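Local coordinates for protein Can2 (Sulfobacillus thermosulfidooxidans, PDB 7BDV) that binds the second messenger cyclic tetra-adenylate and acts as a dual-specificity nuclease that potentiates type III CRISPR defence, at residues 303-315 / 334-347. Sequence-based numbering, arbitrary orientation.
Sequences INPMETIYKIDSV and LTQAAKKRCLNNSI
Helices 306-320 and 336-344, the helices of two consecutive beta-alpha-beta crossovers in the Card1-like, PDDEXK-clan endonuclease domain, pack through I309, A338 and R341, and I347 joins them just after the second helix. Their axes run 10.3 Å apart, only 8° from parallel. I309 CD1 reaches A338 O at 3.4 Å and also touches A338 CB and C342 SG, while its CG2, anti to the backbone N, turns to R341 CG. P305 extends this apolar seam, its CG 3.6 Å from A338 CB and its CB against L334 CD2. Beyond the seam, a bend at chi3 turns the R341 guanidinium to the Y310 hydroxyl, which sits over the centre of one face, OH 3.6 Å from R341 CZ, with ring and guanidinium planes 56° apart; the poorly ordered selenomethionine M306 brings CE to the guanidinium edge. R341 NE is buried with no partner in the model, but NH1 is hydrogen-bonded to OD1 of N275 of the second subunit. D313 stacks its carboxylate on the N345 amide, planes 29° apart; its OD1 forms a salt bridge with R318 and its OD2 a hydrogen bond with S314 OG, both of the second subunit. After the Schellman motif with S346 as C-prime residue, I347 pushes CD1 to 3.5 Å from I312 CG2. On the sheet side, I312 and I347 touch strand 325-329, and L334 and C342 touch V349 of strand 347-350, while D313 and R341 face the dimer partner.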
loop_
_atom_site.group_PDB
_atom_site.type_symbol
_atom_site.label_atom_id
_atom_site.label_comp_id
_atom_site.label_asym_id
_atom_site.label_seq_id
_atom_site.Cartn_x
_atom_site.Cartn_y
_atom_site.Cartn_z
ATOM N N ILE A 303 -8.194 -23.518 -2.595
ATOM C CA ILE A 303 -7.970 -22.175 -1.970
ATOM C C ILE A 303 -7.578 -21.204 -3.089
ATOM O O ILE A 303 -6.794 -21.613 -3.959
ATOM C CB ILE A 303 -6.908 -22.245 -0.852
ATOM C CG1 ILE A 303 -7.348 -23.154 0.300
ATOM C CG2 ILE A 303 -6.544 -20.849 -0.366
ATOM N N ASN A 304 -8.106 -19.975 -3.070
ATOM C CA ASN A 304 -7.776 -18.897 -4.044
ATOM C C ASN A 304 -7.107 -17.740 -3.300
ATOM O O ASN A 304 -7.772 -16.845 -2.784
ATOM C CB ASN A 304 -8.976 -18.425 -4.868
ATOM C CG ASN A 304 -10.216 -18.147 -4.048
ATOM N ND2 ASN A 304 -11.133 -17.382 -4.613
ATOM N N PRO A 305 -5.755 -17.708 -3.267
ATOM C CA PRO A 305 -5.019 -16.807 -2.380
ATOM C C PRO A 305 -4.992 -15.343 -2.819
ATOM O O PRO A 305 -4.667 -14.454 -2.025
ATOM C CB PRO A 305 -3.601 -17.410 -2.435
ATOM C CG PRO A 305 -3.492 -17.954 -3.854
ATOM C CD PRO A 305 -4.870 -18.518 -4.121
HETATM N N MSE A 306 -5.259 -15.090 -4.107
HETATM C CA MSE A 306 -4.996 -13.787 -4.698
HETATM C C MSE A 306 -5.824 -12.697 -4.013
HETATM O O MSE A 306 -5.294 -11.639 -3.696
HETATM C CB MSE A 306 -5.248 -13.826 -6.210
HETATM C CG MSE A 306 -4.208 -14.600 -6.999
HETATM SE SE MSE A 306 -2.421 -13.791 -6.876
HETATM C CE MSE A 306 -1.551 -13.824 -8.647
ATOM N N GLU A 307 -7.117 -12.946 -3.774
ATOM C CA GLU A 307 -7.955 -11.970 -3.094
ATOM C C GLU A 307 -7.376 -11.676 -1.694
ATOM O O GLU A 307 -7.412 -10.519 -1.276
ATOM C CB GLU A 307 -9.413 -12.447 -3.042
ATOM N N THR A 308 -6.829 -12.676 -1.003
ATOM C CA THR A 308 -6.261 -12.551 0.369
ATOM C C THR A 308 -4.988 -11.695 0.313
ATOM O O THR A 308 -4.775 -10.847 1.221
ATOM C CB THR A 308 -6.015 -13.933 0.986
ATOM N N ILE A 309 -4.158 -11.886 -0.719
ATOM C CA ILE A 309 -2.899 -11.106 -0.851
ATOM C C ILE A 309 -3.215 -9.604 -0.988
ATOM O O ILE A 309 -2.510 -8.796 -0.355
ATOM C CB ILE A 309 -2.037 -11.626 -2.015
ATOM C CG1 ILE A 309 -1.589 -13.069 -1.764
ATOM C CG2 ILE A 309 -0.867 -10.685 -2.248
ATOM C CD1 ILE A 309 -1.062 -13.781 -3.005
ATOM N N TYR A 310 -4.214 -9.240 -1.791
ATOM C CA TYR A 310 -4.627 -7.835 -2.033
ATOM C C TYR A 310 -5.138 -7.232 -0.720
ATOM O O TYR A 310 -4.848 -6.081 -0.432
ATOM C CB TYR A 310 -5.743 -7.728 -3.064
ATOM C CG TYR A 310 -5.374 -8.055 -4.488
ATOM C CD1 TYR A 310 -4.230 -7.554 -5.076
ATOM C CD2 TYR A 310 -6.217 -8.827 -5.263
ATOM C CE1 TYR A 310 -3.930 -7.816 -6.401
ATOM C CE2 TYR A 310 -5.926 -9.103 -6.589
ATOM C CZ TYR A 310 -4.760 -8.626 -7.151
ATOM O OH TYR A 310 -4.447 -8.915 -8.446
ATOM N N LYS A 311 -5.906 -7.992 0.040
ATOM C CA LYS A 311 -6.446 -7.526 1.344
ATOM C C LYS A 311 -5.266 -7.283 2.296
ATOM O O LYS A 311 -5.194 -6.166 2.847
ATOM C CB LYS A 311 -7.465 -8.536 1.879
ATOM C CG LYS A 311 -8.127 -8.131 3.192
ATOM C CD LYS A 311 -8.559 -9.292 4.057
ATOM C CE LYS A 311 -9.692 -8.913 4.985
ATOM N NZ LYS A 311 -11.002 -8.977 4.297
ATOM N N ILE A 312 -4.345 -8.248 2.434
ATOM C CA ILE A 312 -3.130 -8.122 3.305
ATOM C C ILE A 312 -2.392 -6.833 2.926
ATOM O O ILE A 312 -2.053 -6.008 3.834
ATOM C CB ILE A 312 -2.193 -9.347 3.167
ATOM C CG1 ILE A 312 -2.754 -10.644 3.746
ATOM C CG2 ILE A 312 -0.844 -9.054 3.776
ATOM C CD1 ILE A 312 -1.898 -11.878 3.404
ATOM N N ASP A 313 -2.121 -6.658 1.627
ATOM C CA ASP A 313 -1.377 -5.487 1.127
ATOM C C ASP A 313 -2.123 -4.199 1.517
ATOM O O ASP A 313 -1.481 -3.309 2.066
ATOM C CB ASP A 313 -1.168 -5.575 -0.383
ATOM C CG ASP A 313 -0.213 -4.518 -0.906
ATOM O OD1 ASP A 313 0.730 -4.190 -0.177
ATOM O OD2 ASP A 313 -0.422 -4.025 -2.035
ATOM N N SER A 314 -3.422 -4.105 1.234
ATOM C CA SER A 314 -4.267 -2.901 1.458
ATOM C C SER A 314 -4.325 -2.580 2.962
ATOM O O SER A 314 -3.958 -1.463 3.354
ATOM C CB SER A 314 -5.638 -3.107 0.868
ATOM O OG SER A 314 -6.527 -2.037 1.214
ATOM N N VAL A 315 -4.737 -3.537 3.781
ATOM C CA VAL A 315 -5.011 -3.302 5.229
ATOM C C VAL A 315 -3.705 -2.988 5.972
ATOM O O VAL A 315 -3.688 -2.004 6.736
ATOM C CB VAL A 315 -5.767 -4.490 5.851
ATOM C CG1 VAL A 315 -5.939 -4.318 7.355
ATOM C CG2 VAL A 315 -7.115 -4.665 5.164
ATOM N N LEU A 334 1.049 -22.880 -2.088
ATOM C CA LEU A 334 0.618 -21.722 -2.895
ATOM C C LEU A 334 1.226 -21.874 -4.287
ATOM O O LEU A 334 2.365 -22.374 -4.380
ATOM C CB LEU A 334 1.109 -20.428 -2.240
ATOM C CG LEU A 334 0.396 -20.030 -0.954
ATOM C CD1 LEU A 334 1.048 -18.786 -0.378
ATOM C CD2 LEU A 334 -1.084 -19.778 -1.194
ATOM N N THR A 335 0.515 -21.415 -5.313
ATOM C CA THR A 335 0.991 -21.337 -6.719
ATOM C C THR A 335 2.167 -20.359 -6.797
ATOM O O THR A 335 2.338 -19.510 -5.852
ATOM C CB THR A 335 -0.144 -20.924 -7.660
ATOM O OG1 THR A 335 0.439 -20.813 -8.957
ATOM C CG2 THR A 335 -0.818 -19.630 -7.265
ATOM N N GLN A 336 2.961 -20.454 -7.864
ATOM C CA GLN A 336 4.170 -19.609 -8.050
ATOM C C GLN A 336 3.743 -18.143 -8.163
ATOM O O GLN A 336 4.411 -17.288 -7.584
ATOM C CB GLN A 336 4.984 -20.050 -9.268
ATOM C CG GLN A 336 6.479 -19.877 -9.055
ATOM C CD GLN A 336 6.909 -20.459 -7.732
ATOM O OE1 GLN A 336 6.822 -21.661 -7.504
ATOM N NE2 GLN A 336 7.357 -19.600 -6.831
ATOM N N ALA A 337 2.653 -17.877 -8.874
ATOM C CA ALA A 337 2.101 -16.532 -9.124
ATOM C C ALA A 337 1.764 -15.848 -7.790
ATOM O O ALA A 337 2.073 -14.650 -7.645
ATOM C CB ALA A 337 0.891 -16.669 -10.006
ATOM N N ALA A 338 1.139 -16.564 -6.862
ATOM C CA ALA A 338 0.731 -16.038 -5.537
ATOM C C ALA A 338 1.989 -15.663 -4.756
ATOM O O ALA A 338 1.993 -14.578 -4.125
ATOM C CB ALA A 338 -0.110 -17.044 -4.785
ATOM N N LYS A 339 3.038 -16.495 -4.843
ATOM C CA LYS A 339 4.336 -16.262 -4.159
ATOM C C LYS A 339 5.017 -15.042 -4.781
ATOM O O LYS A 339 5.580 -14.209 -4.027
ATOM C CB LYS A 339 5.229 -17.509 -4.197
ATOM C CG LYS A 339 4.877 -18.591 -3.178
ATOM C CD LYS A 339 5.502 -19.930 -3.463
ATOM C CE LYS A 339 5.329 -20.909 -2.325
ATOM N NZ LYS A 339 5.577 -22.296 -2.779
ATOM N N LYS A 340 4.959 -14.912 -6.107
ATOM C CA LYS A 340 5.580 -13.772 -6.819
ATOM C C LYS A 340 4.862 -12.466 -6.432
ATOM O O LYS A 340 5.560 -11.445 -6.249
ATOM C CB LYS A 340 5.601 -14.048 -8.326
ATOM C CG LYS A 340 6.789 -14.897 -8.784
ATOM C CD LYS A 340 6.580 -15.651 -10.108
ATOM N N ARG A 341 3.534 -12.469 -6.289
ATOM C CA ARG A 341 2.791 -11.236 -5.907
ATOM C C ARG A 341 3.192 -10.846 -4.477
ATOM O O ARG A 341 3.449 -9.632 -4.226
ATOM C CB ARG A 341 1.276 -11.396 -6.060
ATOM C CG ARG A 341 0.526 -10.098 -5.764
ATOM C CD ARG A 341 -0.891 -10.094 -6.292
ATOM N NE ARG A 341 -0.957 -10.216 -7.745
ATOM C CZ ARG A 341 -0.894 -9.215 -8.625
ATOM N NH1 ARG A 341 -0.753 -7.957 -8.232
ATOM N NH2 ARG A 341 -0.973 -9.489 -9.914
ATOM N N CYS A 342 3.281 -11.822 -3.576
ATOM C CA CYS A 342 3.746 -11.603 -2.189
ATOM C C CYS A 342 5.130 -10.949 -2.180
ATOM O O CYS A 342 5.299 -9.921 -1.483
ATOM C CB CYS A 342 3.755 -12.907 -1.404
ATOM S SG CYS A 342 2.089 -13.458 -1.009
ATOM N N LEU A 343 6.091 -11.504 -2.923
ATOM C CA LEU A 343 7.461 -10.927 -3.035
ATOM C C LEU A 343 7.352 -9.481 -3.535
ATOM O O LEU A 343 7.957 -8.592 -2.922
ATOM C CB LEU A 343 8.333 -11.773 -3.975
ATOM C CG LEU A 343 9.745 -11.234 -4.215
ATOM C CD1 LEU A 343 10.541 -11.251 -2.912
ATOM C CD2 LEU A 343 10.462 -12.020 -5.311
ATOM N N ASN A 344 6.593 -9.262 -4.606
ATOM C CA ASN A 344 6.389 -7.924 -5.206
ATOM C C ASN A 344 5.811 -6.939 -4.164
ATOM O O ASN A 344 6.137 -5.753 -4.234
ATOM C CB ASN A 344 5.465 -8.021 -6.417
ATOM C CG ASN A 344 5.430 -6.726 -7.196
ATOM O OD1 ASN A 344 6.455 -6.327 -7.741
ATOM N ND2 ASN A 344 4.284 -6.062 -7.225
ATOM N N ASN A 345 4.981 -7.416 -3.232
ATOM C CA ASN A 345 4.214 -6.561 -2.282
ATOM C C ASN A 345 4.906 -6.499 -0.912
ATOM O O ASN A 345 4.282 -5.978 0.028
ATOM C CB ASN A 345 2.778 -7.068 -2.143
ATOM C CG ASN A 345 1.927 -6.765 -3.360
ATOM O OD1 ASN A 345 2.425 -6.340 -4.408
ATOM N ND2 ASN A 345 0.636 -6.987 -3.227
ATOM N N SER A 346 6.125 -7.038 -0.810
ATOM C CA SER A 346 6.943 -7.152 0.426
ATOM C C SER A 346 6.195 -7.944 1.509
ATOM O O SER A 346 6.353 -7.624 2.699
ATOM C CB SER A 346 7.357 -5.785 0.944
ATOM O OG SER A 346 8.237 -5.136 0.044
ATOM N N ILE A 347 5.412 -8.951 1.121
ATOM C CA ILE A 347 4.719 -9.874 2.065
ATOM C C ILE A 347 5.553 -11.148 2.154
ATOM O O ILE A 347 5.706 -11.823 1.130
ATOM C CB ILE A 347 3.284 -10.139 1.594
ATOM C CG1 ILE A 347 2.477 -8.842 1.502
ATOM C CG2 ILE A 347 2.599 -11.187 2.446
ATOM C CD1 ILE A 347 1.131 -9.005 0.872
#